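Local atomic coordinates of Lv-ranaspumin (Lv-RSN-1) (Leptodactylus vastus, PDB entry 4K82), a protein that is a surfactant protein of the frog's foam nest and probably helps to form or stabilise the foam. Residues Q47-D50 / F51-K55; L54-L57 / L58-L62; N111-C114 / D115-K119. All blocks are in the same frame, centred on the assembly; numbering follows the deposited sequence. Where two conformers were deposited one is given.

Interaction 1: Q47-D50 / F51-K55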
ATOM      1  N   GLN A  47     -12.899  12.640   1.935  1.00 28.95           N
ATOM      2  CA  GLN A  47     -12.944  14.029   2.388  1.00 28.60           C
ATOM      3  C   GLN A  47     -11.991  14.862   1.537  1.00 27.97           C
ATOM      4  O   GLN A  47     -11.030  14.328   0.985  1.00 24.59           O
ATOM      5  CB  GLN A  47     -12.498  14.127   3.858  1.00 23.63           C
ATOM      6  CG  GLN A  47     -13.417  13.434   4.863  1.00 32.75           C
ATOM      7  CD  GLN A  47     -12.751  13.215   6.211  1.00 45.73           C
ATOM      8  OE1 GLN A  47     -11.533  13.036   6.296  1.00 50.92           O
ATOM      9  NE2 GLN A  47     -13.549  13.230   7.273  1.00 54.67           N
ATOM     10  N   GLU A  48     -12.242  16.163   1.420  1.00 22.05           N
ATOM     11  CA  GLU A  48     -11.250  17.018   0.761  1.00 25.96           C
ATOM     12  C   GLU A  48      -9.877  16.888   1.414  1.00 25.32           C
ATOM     13  O   GLU A  48      -8.860  16.841   0.725  1.00 25.13           O
ATOM     14  CB  GLU A  48     -11.683  18.485   0.724  1.00 25.91           C
ATOM     15  CG  GLU A  48     -10.538  19.474   0.446  1.00 27.18           C
ATOM     16  CD  GLU A  48      -9.759  19.209  -0.860  1.00 34.18           C
ATOM     17  OE1 GLU A  48     -10.340  18.653  -1.821  1.00 27.75           O
ATOM     18  OE2 GLU A  48      -8.553  19.575  -0.923  1.00 31.45           O
ATOM     19  N   GLN A  49      -9.840  16.807   2.739  1.00 23.15           N
ATOM     20  CA  GLN A  49      -8.555  16.645   3.400  1.00 24.54           C
ATOM     21  C   GLN A  49      -7.867  15.337   2.999  1.00 25.54           C
ATOM     22  O   GLN A  49      -6.635  15.277   2.959  1.00 21.57           O
ATOM     23  CB  GLN A  49      -8.674  16.754   4.921  1.00 26.29           C
ATOM     24  CG  GLN A  49      -7.319  16.798   5.613  1.00 33.02           C
ATOM     25  CD  GLN A  49      -7.429  17.091   7.086  1.00 36.65           C
ATOM     26  OE1 GLN A  49      -8.346  17.784   7.526  1.00 41.44           O
ATOM     27  NE2 GLN A  49      -6.500  16.552   7.865  1.00 34.04           N
ATOM     28  N   ASP A  50      -8.654  14.309   2.683  1.00 25.46           N
ATOM     29  CA  ASP A  50      -8.085  13.041   2.212  1.00 24.00           C
ATOM     30  C   ASP A  50      -7.362  13.242   0.878  1.00 24.56           C
ATOM     31  O   ASP A  50      -6.240  12.775   0.689  1.00 20.69           O
ATOM     32  CB  ASP A  50      -9.169  11.966   2.060  1.00 22.44           C
ATOM     33  CG  ASP A  50      -9.810  11.577   3.387  1.00 26.83           C
ATOM     34  OD1 ASP A  50      -9.119  11.621   4.422  1.00 29.80           O
ATOM     35  OD2 ASP A  50     -11.010  11.207   3.386  1.00 28.49           O
ATOM     36  N   PHE A  51      -8.006  13.976  -0.028  1.00 22.97           N
ATOM     37  CA  PHE A  51      -7.436  14.265  -1.339  1.00 21.41           C
ATOM     38  C   PHE A  51      -6.169  15.094  -1.195  1.00 19.68           C
ATOM     39  O   PHE A  51      -5.180  14.871  -1.898  1.00 22.82           O
ATOM     40  CB  PHE A  51      -8.448  15.024  -2.204  1.00 25.40           C
ATOM     41  CG  PHE A  51      -9.541  14.154  -2.745  1.00 29.34           C
ATOM     42  CD1 PHE A  51      -9.259  12.877  -3.203  1.00 31.19           C
ATOM     43  CD2 PHE A  51     -10.851  14.598  -2.776  1.00 41.91           C
ATOM     44  CE1 PHE A  51     -10.260  12.066  -3.700  1.00 37.12           C
ATOM     45  CE2 PHE A  51     -11.861  13.785  -3.273  1.00 29.96           C
ATOM     46  CZ  PHE A  51     -11.562  12.520  -3.730  1.00 35.10           C
ATOM     47  N   LYS A  52      -6.203  16.060  -0.286  0.55 21.24           N
ATOM     48  CA  LYS A  52      -5.035  16.901  -0.036  0.55 23.72           C
ATOM     49  C   LYS A  52      -3.875  16.067   0.497  0.55 24.56           C
ATOM     50  O   LYS A  52      -2.735  16.216   0.053  0.55 23.07           O
ATOM     51  CB  LYS A  52      -5.365  18.023   0.946  0.55 25.27           C
ATOM     52  CG  LYS A  52      -4.156  18.889   1.288  0.55 28.30           C
ATOM     53  CD  LYS A  52      -4.537  20.123   2.086  0.55 32.39           C
ATOM     54  CE  LYS A  52      -3.321  21.019   2.269  0.55 34.80           C
ATOM     55  NZ  LYS A  52      -2.550  21.111   0.994  0.55 36.47           N
ATOM     56  N   GLU A  53      -4.172  15.178   1.440  1.00 21.72           N
ATOM     57  CA  GLU A  53      -3.135  14.346   2.038  1.00 21.75           C
ATOM     58  C   GLU A  53      -2.578  13.320   1.066  1.00 22.80           C
ATOM     59  O   GLU A  53      -1.401  12.972   1.133  1.00 21.87           O
ATOM     60  CB  GLU A  53      -3.646  13.673   3.311  1.00 21.75           C
ATOM     61  CG  GLU A  53      -3.852  14.672   4.438  1.00 28.09           C
ATOM     62  CD  GLU A  53      -4.075  14.008   5.776  1.00 39.35           C
ATOM     63  OE1 GLU A  53      -3.422  12.977   6.051  1.00 48.63           O
ATOM     64  OE2 GLU A  53      -4.905  14.517   6.554  1.00 41.43           O
ATOM     65  N   LEU A  54      -3.428  12.808   0.181  1.00 19.45           N
ATOM     66  CA  LEU A  54      -2.952  11.898  -0.857  1.00 18.36           C
ATOM     67  C   LEU A  54      -1.957  12.584  -1.782  1.00 19.27           C
ATOM     68  O   LEU A  54      -0.943  12.002  -2.151  1.00 20.22           O
ATOM     69  CB  LEU A  54      -4.106  11.292  -1.666  1.00 18.90           C
ATOM     70  CG  LEU A  54      -4.858  10.100  -1.059  1.00 25.67           C
ATOM     71  CD1 LEU A  54      -6.138   9.823  -1.831  1.00 26.79           C
ATOM     72  CD2 LEU A  54      -3.973   8.856  -1.018  1.00 25.81           C
ATOM     73  N   LYS A  55      -2.246  13.824  -2.164  1.00 18.34           N
ATOM     74  CA  LYS A  55      -1.316  14.547  -3.018  1.00 19.48           C
ATOM     75  C   LYS A  55      -0.004  14.812  -2.282  1.00 20.27           C
ATOM     76  O   LYS A  55       1.075  14.663  -2.852  1.00 19.24           O
ATOM     77  CB  LYS A  55      -1.906  15.865  -3.510  1.00 19.02           C
ATOM     78  CG  LYS A  55      -0.976  16.530  -4.509  1.00 26.06           C
ATOM     79  CD  LYS A  55      -1.495  17.833  -5.011  1.00 25.76           C
ATOM     80  CE  LYS A  55      -0.571  18.342  -6.112  1.00 22.71           C
ATOM     81  NZ  LYS A  55      -1.129  19.569  -6.722  1.00 29.37           N
TER
HETATM   82  O   HOH W   1      -7.873  13.350   5.853  1.00 36.39           O
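Gln49 and Glu53, one helical turn apart, join through a side-chain hydrogen bond on the polar flank of helix 48-64. Gln49 NE2 gives an N-H to Glu53 OE2 at 2.9 Å, meeting the oxygen nearly along its C-O axis, while the carboxylate oxygen lies close to the amide plane of Gln49. The two flat groups are nevertheless turned 35° against each other. The Gln49 amide stands out from the helix, and Glu53 leans back toward it, its CG lying beside its own backbone N (chi1 -70°). A water also donates to Glu53 OE2, at 3.3 Å, and reaches Asp50 OD1 at 2.6 Å, bridging two carboxylates that would otherwise probably repel each other.

Asp50 links this polar flank to the packed side. Its OD2 accepts the backbone N of Gln47 at 2.8 Å, from above the carboxylate plane. Gln47 is the N-cap and Asp50 the third helical residue after it, so this bond is the N3 half of a capping box, the Asp50 carboxylate taking the N-H of the N-cap residue, and a carboxylate at this end probably also benefits from the helix dipole. Asp50 is buried, and its side chain touches Leu130. Leu54, on the next turn, packs on Ala39 and Tyr40 of helix 29-42; its backbone N bonds Asp50 O at 2.9 Å. Phe51 turns its ring to Tyr40, the planes at about 45°, while its own N bonds Gln47 O at 3.2 Å.

Round the exposed Glu48 the grip is looser. Glu48 OE1 comes only to the edge of the Phe51 ring, 4.2 Å from CD2, and Glu48 OE2 lies 4.0 Å from Lys52 CB.

Interaction 2: L54-L57 / L58-L62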
ATOM      1  N   LEU A  54      -3.428  12.808   0.181  1.00 19.45           N
ATOM      2  CA  LEU A  54      -2.952  11.898  -0.857  1.00 18.36           C
ATOM      3  C   LEU A  54      -1.957  12.584  -1.782  1.00 19.27           C
ATOM      4  O   LEU A  54      -0.943  12.002  -2.151  1.00 20.22           O
ATOM      5  CB  LEU A  54      -4.106  11.292  -1.666  1.00 18.90           C
ATOM      6  CG  LEU A  54      -4.858  10.100  -1.059  1.00 25.67           C
ATOM      7  CD1 LEU A  54      -6.138   9.823  -1.831  1.00 26.79           C
ATOM      8  CD2 LEU A  54      -3.973   8.856  -1.018  1.00 25.81           C
ATOM      9  N   LYS A  55      -2.246  13.824  -2.164  1.00 18.34           N
ATOM     10  CA  LYS A  55      -1.316  14.547  -3.018  1.00 19.48           C
ATOM     11  C   LYS A  55      -0.004  14.812  -2.282  1.00 20.27           C
ATOM     12  O   LYS A  55       1.075  14.663  -2.852  1.00 19.24           O
ATOM     13  CB  LYS A  55      -1.906  15.865  -3.510  1.00 19.02           C
ATOM     14  CG  LYS A  55      -0.976  16.530  -4.509  1.00 26.06           C
ATOM     15  CD  LYS A  55      -1.495  17.833  -5.011  1.00 25.76           C
ATOM     16  CE  LYS A  55      -0.571  18.342  -6.112  1.00 22.71           C
ATOM     17  NZ  LYS A  55      -1.129  19.569  -6.722  1.00 29.37           N
ATOM     18  N   GLU A  56      -0.097  15.192  -1.010  1.00 23.00           N
ATOM     19  CA  GLU A  56       1.112  15.424  -0.222  1.00 22.64           C
ATOM     20  C   GLU A  56       1.959  14.170  -0.129  1.00 19.64           C
ATOM     21  O   GLU A  56       3.174  14.235  -0.243  1.00 20.72           O
ATOM     22  CB  GLU A  56       0.775  15.935   1.173  1.00 23.28           C
ATOM     23  CG  GLU A  56       0.201  17.345   1.172  1.00 32.75           C
ATOM     24  CD  GLU A  56       0.312  18.021   2.522  1.00 50.42           C
ATOM     25  OE1 GLU A  56       1.250  17.682   3.277  1.00 62.73           O
ATOM     26  OE2 GLU A  56      -0.538  18.889   2.827  1.00 51.84           O
ATOM     27  N   LEU A  57       1.303  13.025   0.053  1.00 18.98           N
ATOM     28  CA  LEU A  57       2.000  11.750   0.075  1.00 19.36           C
ATOM     29  C   LEU A  57       2.681  11.426  -1.258  1.00 19.27           C
ATOM     30  O   LEU A  57       3.811  10.945  -1.287  1.00 20.10           O
ATOM     31  CB  LEU A  57       1.046  10.631   0.483  1.00 19.28           C
ATOM     32  CG  LEU A  57       1.640   9.229   0.619  1.00 24.70           C
ATOM     33  CD1 LEU A  57       2.676   9.181   1.742  1.00 26.98           C
ATOM     34  CD2 LEU A  57       0.537   8.202   0.848  1.00 26.08           C
ATOM     35  N   LEU A  58       1.992  11.694  -2.363  1.00 16.19           N
ATOM     36  CA  LEU A  58       2.598  11.514  -3.678  1.00 16.01           C
ATOM     37  C   LEU A  58       3.837  12.397  -3.839  1.00 19.75           C
ATOM     38  O   LEU A  58       4.876  11.943  -4.308  1.00 19.18           O
ATOM     39  CB  LEU A  58       1.566  11.861  -4.762  1.00 18.15           C
ATOM     40  CG  LEU A  58       1.998  11.677  -6.220  1.00 18.42           C
ATOM     41  CD1 LEU A  58       2.520  10.262  -6.483  1.00 18.23           C
ATOM     42  CD2 LEU A  58       0.821  11.996  -7.129  1.00 18.04           C
ATOM     43  N   GLU A  59       3.709  13.657  -3.449  1.00 19.92           N
ATOM     44  CA  GLU A  59       4.832  14.585  -3.512  1.00 17.13           C
ATOM     45  C   GLU A  59       6.004  14.056  -2.699  1.00 18.91           C
ATOM     46  O   GLU A  59       7.138  14.006  -3.193  1.00 20.15           O
ATOM     47  CB  GLU A  59       4.389  15.977  -3.042  1.00 18.61           C
ATOM     48  CG  GLU A  59       3.441  16.647  -4.014  1.00 24.57           C
ATOM     49  CD  GLU A  59       2.914  17.986  -3.535  1.00 39.77           C
ATOM     50  OE1 GLU A  59       2.792  18.180  -2.305  1.00 47.93           O
ATOM     51  OE2 GLU A  59       2.623  18.846  -4.395  1.00 41.82           O
ATOM     52  N   ARG A  60       5.731  13.638  -1.466  1.00 18.56           N
ATOM     53  CA  ARG A  60       6.794  13.148  -0.588  1.00 18.85           C
ATOM     54  C   ARG A  60       7.427  11.881  -1.129  1.00 18.14           C
ATOM     55  O   ARG A  60       8.641  11.712  -1.088  1.00 20.64           O
ATOM     56  CB  ARG A  60       6.266  12.892   0.825  1.00 26.00           C
ATOM     57  CG  ARG A  60       5.916  14.150   1.602  1.00 36.97           C
ATOM     58  CD  ARG A  60       5.579  13.814   3.047  1.00 50.96           C
ATOM     59  NE  ARG A  60       4.373  13.000   3.137  1.00 50.37           N
ATOM     60  CZ  ARG A  60       3.177  13.471   3.477  1.00 40.73           C
ATOM     61  NH1 ARG A  60       2.136  12.655   3.526  1.00 48.68           N
ATOM     62  NH2 ARG A  60       3.024  14.755   3.779  1.00 52.22           N
ATOM     63  N   THR A  61       6.593  10.960  -1.601  1.00 19.06           N
ATOM     64  CA  THR A  61       7.080   9.705  -2.140  1.00 19.14           C
ATOM     65  C   THR A  61       8.017   9.938  -3.324  1.00 20.17           C
ATOM     66  O   THR A  61       9.068   9.316  -3.417  1.00 18.73           O
ATOM     67  CB  THR A  61       5.896   8.825  -2.574  1.00 18.53           C
ATOM     68  OG1 THR A  61       5.115   8.502  -1.421  1.00 21.28           O
ATOM     69  CG2 THR A  61       6.370   7.553  -3.229  1.00 22.65           C
ATOM     70  N   LEU A  62       7.646  10.851  -4.219  1.00 20.53           N
ATOM     71  CA  LEU A  62       8.504  11.155  -5.369  1.00 14.48           C
ATOM     72  C   LEU A  62       9.805  11.836  -4.945  1.00 18.02           C
ATOM     73  O   LEU A  62      10.870  11.533  -5.484  1.00 20.38           O
ATOM     74  CB  LEU A  62       7.753  11.986  -6.398  1.00 18.37           C
ATOM     75  CG  LEU A  62       6.693  11.129  -7.084  1.00 20.82           C
ATOM     76  CD1 LEU A  62       5.722  12.036  -7.785  1.00 20.69           C
ATOM     77  CD2 LEU A  62       7.348  10.154  -8.052  1.00 21.26           C
TER
HETATM   78  O   HOH W   2       0.101  15.692   4.665  1.00 45.85           O
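Glu56 and Arg60 form an i to i+4 salt bridge, long at 3.5 Å between Glu56 OE1 and Arg60 NH2. The carboxylate and guanidinium planes stand 66° apart, so the two groups do not meet as a flat, two-pronged pair. A water at the guanidinium edge accepts from Arg60 NH2 at 3.2 Å and donates weakly to Glu56 OE1, closing a small polar ring.

The bend in the arginine chain at chi3 (-65°) brings the guanidinium back over the helix backbone, with Glu56 O 3.7 Å above the centre of one face and Leu57 N nearer the rim of that face. Leu57 CB lies 3.8 Å from Arg60 NH1. Lys55, by contrast, meets Glu59 only loosely, Lys55 NZ standing 4.5 Å from Glu59 OE2.

Further round, Leu57 O is gripped twice by Thr61, its OG1 and its N both at 2.8 Å and on opposite faces of the carbonyl plane. Thr61 packs on Leu29, Glu32 and Ile36 of helix 29-42, and Leu58 packs on Leu33, Leu69, Ile92 and Leu96. A charged outer flank and a leucine-rich inner one mark this as an amphipathic helix packed within an all-helical protein.

Interaction 3: N111-C114 / D115-K119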
ATOM      1  N   ASN A 111      -0.972  -4.604  -9.810  1.00 26.25           N
ATOM      2  CA  ASN A 111      -2.340  -5.054  -9.588  1.00 25.51           C
ATOM      3  C   ASN A 111      -2.522  -5.767  -8.250  1.00 21.91           C
ATOM      4  O   ASN A 111      -3.555  -5.611  -7.596  1.00 22.72           O
ATOM      5  CB  ASN A 111      -2.817  -5.937 -10.746  1.00 28.05           C
ATOM      6  CG  ASN A 111      -2.941  -5.166 -12.047  1.00 32.20           C
ATOM      7  OD1 ASN A 111      -3.092  -3.943 -12.038  1.00 30.60           O
ATOM      8  ND2 ASN A 111      -2.875  -5.873 -13.174  1.00 36.21           N
ATOM      9  N   ALA A 112      -1.509  -6.525  -7.835  1.00 23.75           N
ATOM     10  CA  ALA A 112      -1.563  -7.221  -6.553  1.00 24.62           C
ATOM     11  C   ALA A 112      -1.590  -6.213  -5.411  1.00 22.03           C
ATOM     12  O   ALA A 112      -2.326  -6.374  -4.442  1.00 21.56           O
ATOM     13  CB  ALA A 112      -0.375  -8.167  -6.400  1.00 26.46           C
ATOM     14  N   VAL A 113      -0.771  -5.170  -5.527  1.00 20.88           N
ATOM     15  CA  VAL A 113      -0.768  -4.094  -4.532  1.00 21.46           C
ATOM     16  C   VAL A 113      -2.099  -3.337  -4.546  1.00 21.00           C
ATOM     17  O   VAL A 113      -2.647  -2.987  -3.497  1.00 20.60           O
ATOM     18  CB  VAL A 113       0.390  -3.110  -4.780  1.00 18.98           C
ATOM     19  CG1 VAL A 113       0.275  -1.910  -3.858  1.00 21.66           C
ATOM     20  CG2 VAL A 113       1.739  -3.805  -4.583  1.00 19.87           C
ATOM     21  N   CYS A 114      -2.631  -3.114  -5.741  0.54 23.42           N
ATOM     22  CA  CYS A 114      -3.890  -2.407  -5.894  0.54 22.48           C
ATOM     23  C   CYS A 114      -5.029  -3.170  -5.220  0.54 22.16           C
ATOM     24  O   CYS A 114      -5.842  -2.590  -4.496  0.54 22.04           O
ATOM     25  CB  CYS A 114      -4.181  -2.223  -7.382  0.54 25.68           C
ATOM     26  SG  CYS A 114      -5.367  -0.930  -7.768  0.54 21.55           S
ATOM     27  N   ASP A 115      -5.078  -4.477  -5.451  1.00 25.03           N
ATOM     28  CA  ASP A 115      -6.108  -5.316  -4.837  1.00 22.02           C
ATOM     29  C   ASP A 115      -6.028  -5.296  -3.305  1.00 23.66           C
ATOM     30  O   ASP A 115      -7.052  -5.181  -2.624  1.00 24.44           O
ATOM     31  CB  ASP A 115      -6.050  -6.745  -5.384  1.00 28.61           C
ATOM     32  CG  ASP A 115      -6.495  -6.831  -6.845  1.00 37.91           C
ATOM     33  OD1 ASP A 115      -7.057  -5.840  -7.368  1.00 40.19           O
ATOM     34  OD2 ASP A 115      -6.283  -7.894  -7.469  1.00 41.28           O
ATOM     35  N   VAL A 116      -4.811  -5.381  -2.767  1.00 20.70           N
ATOM     36  CA  VAL A 116      -4.616  -5.271  -1.330  1.00 19.96           C
ATOM     37  C   VAL A 116      -5.070  -3.922  -0.793  1.00 18.84           C
ATOM     38  O   VAL A 116      -5.736  -3.842   0.243  1.00 20.86           O
ATOM     39  CB  VAL A 116      -3.145  -5.520  -0.946  1.00 27.26           C
ATOM     40  CG1 VAL A 116      -2.854  -4.979   0.449  1.00 25.90           C
ATOM     41  CG2 VAL A 116      -2.826  -7.003  -1.041  1.00 27.58           C
ATOM     42  N   THR A 117      -4.723  -2.857  -1.513  1.00 19.60           N
ATOM     43  CA  THR A 117      -5.100  -1.522  -1.095  1.00 18.15           C
ATOM     44  C   THR A 117      -6.618  -1.382  -1.025  1.00 19.99           C
ATOM     45  O   THR A 117      -7.146  -0.775  -0.089  1.00 20.68           O
ATOM     46  CB  THR A 117      -4.481  -0.444  -2.031  1.00 20.72           C
ATOM     47  OG1 THR A 117      -3.053  -0.541  -1.990  1.00 21.37           O
ATOM     48  CG2 THR A 117      -4.897   0.966  -1.617  1.00 22.82           C
ATOM     49  N   LYS A 118      -7.311  -1.972  -1.997  1.00 23.59           N
ATOM     50  CA  LYS A 118      -8.766  -1.951  -2.004  1.00 22.06           C
ATOM     51  C   LYS A 118      -9.330  -2.612  -0.752  1.00 21.03           C
ATOM     52  O   LYS A 118     -10.217  -2.065  -0.101  1.00 23.30           O
ATOM     53  CB  LYS A 118      -9.316  -2.623  -3.267  1.00 20.44           C
ATOM     54  CG  LYS A 118      -9.040  -1.830  -4.531  1.00 26.86           C
ATOM     55  CD  LYS A 118      -9.297  -2.677  -5.761  1.00 32.39           C
ATOM     56  CE  LYS A 118     -10.765  -3.007  -5.884  1.00 38.47           C
ATOM     57  NZ  LYS A 118     -11.046  -3.965  -6.991  1.00 50.49           N
ATOM     58  N   LYS A 119      -8.785  -3.771  -0.403  1.00 20.69           N
ATOM     59  CA  LYS A 119      -9.220  -4.489   0.783  1.00 22.21           C
ATOM     60  C   LYS A 119      -8.948  -3.717   2.074  1.00 24.30           C
ATOM     61  O   LYS A 119      -9.768  -3.713   2.992  1.00 24.48           O
ATOM     62  CB  LYS A 119      -8.598  -5.884   0.810  1.00 24.84           C
ATOM     63  CG  LYS A 119      -9.248  -6.818  -0.209  1.00 28.51           C
ATOM     64  CD  LYS A 119      -8.411  -8.057  -0.427  1.00 25.96           C
ATOM     65  CE  LYS A 119      -8.865  -8.827  -1.654  1.00 38.50           C
ATOM     66  NZ  LYS A 119     -10.216  -9.406  -1.451  1.00 46.30           N
TER
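In the middle of helix 107-121, Val113 and Thr117 form the i to i-4 bond by which a threonine returns its hydroxyl to the helix backbone. Thr117 OG1 donates to Val113 O at 2.9 Å, from 40° above the carbonyl plane, and Thr117 N reaches the same oxygen, also at 2.9 Å, in the regular helical bond. The hydroxyl arrives there because OG1 is anti to the carbonyl carbon of its own residue, chi1 -60°, which places it beside the backbone N. Val113 CG1 lies 4.1 Å from Thr117 OG1, and both side chains rest on Val35 of helix 29-42.

The same helix is joined covalently to that neighbour: Cys114 forms a disulfide with Cys38. On another flank Val116 lays CG2 3.5 Å from Ala112 O and packs against Val205, Leu206 and Asn209 of helix 196-212. The exposed Lys118 folds its aliphatic chain over the backbone, CG 3.3 Å from Cys114 O.

With a valine in place of Thr117 the hydroxyl is gone, and Val113 O would probably be left with the backbone N-H of that position as its one donor from this turn. As it stands, a hydroxyl on a buried residue finds an acceptor within its own helix, consistent with packing against the hydrophobic Val35.

How the interactions relate
Interactions 1 and 2 are consecutive lengths of helix 48-64, sharing Leu54 and Lys55; interaction 3 lies on helix 107-121, its centre about 20 Å from that of interaction 1. All three are partly buried and pack against helix 29-42, their buried leucines, valines and threonines facing inward and most of their charged groups lying on the more exposed side. The chemistry follows position: 47-55 is a helix start, with a capping bond and hydrated carboxylates; 54-62 adds a surface ion pair; 111-119, nearest the chain centre, has no ion pair within it and carries a disulfide. The hydroxyl-to-carbonyl bond recurs in interactions 2 and 3, each time from a buried threonine touching helix 29-42.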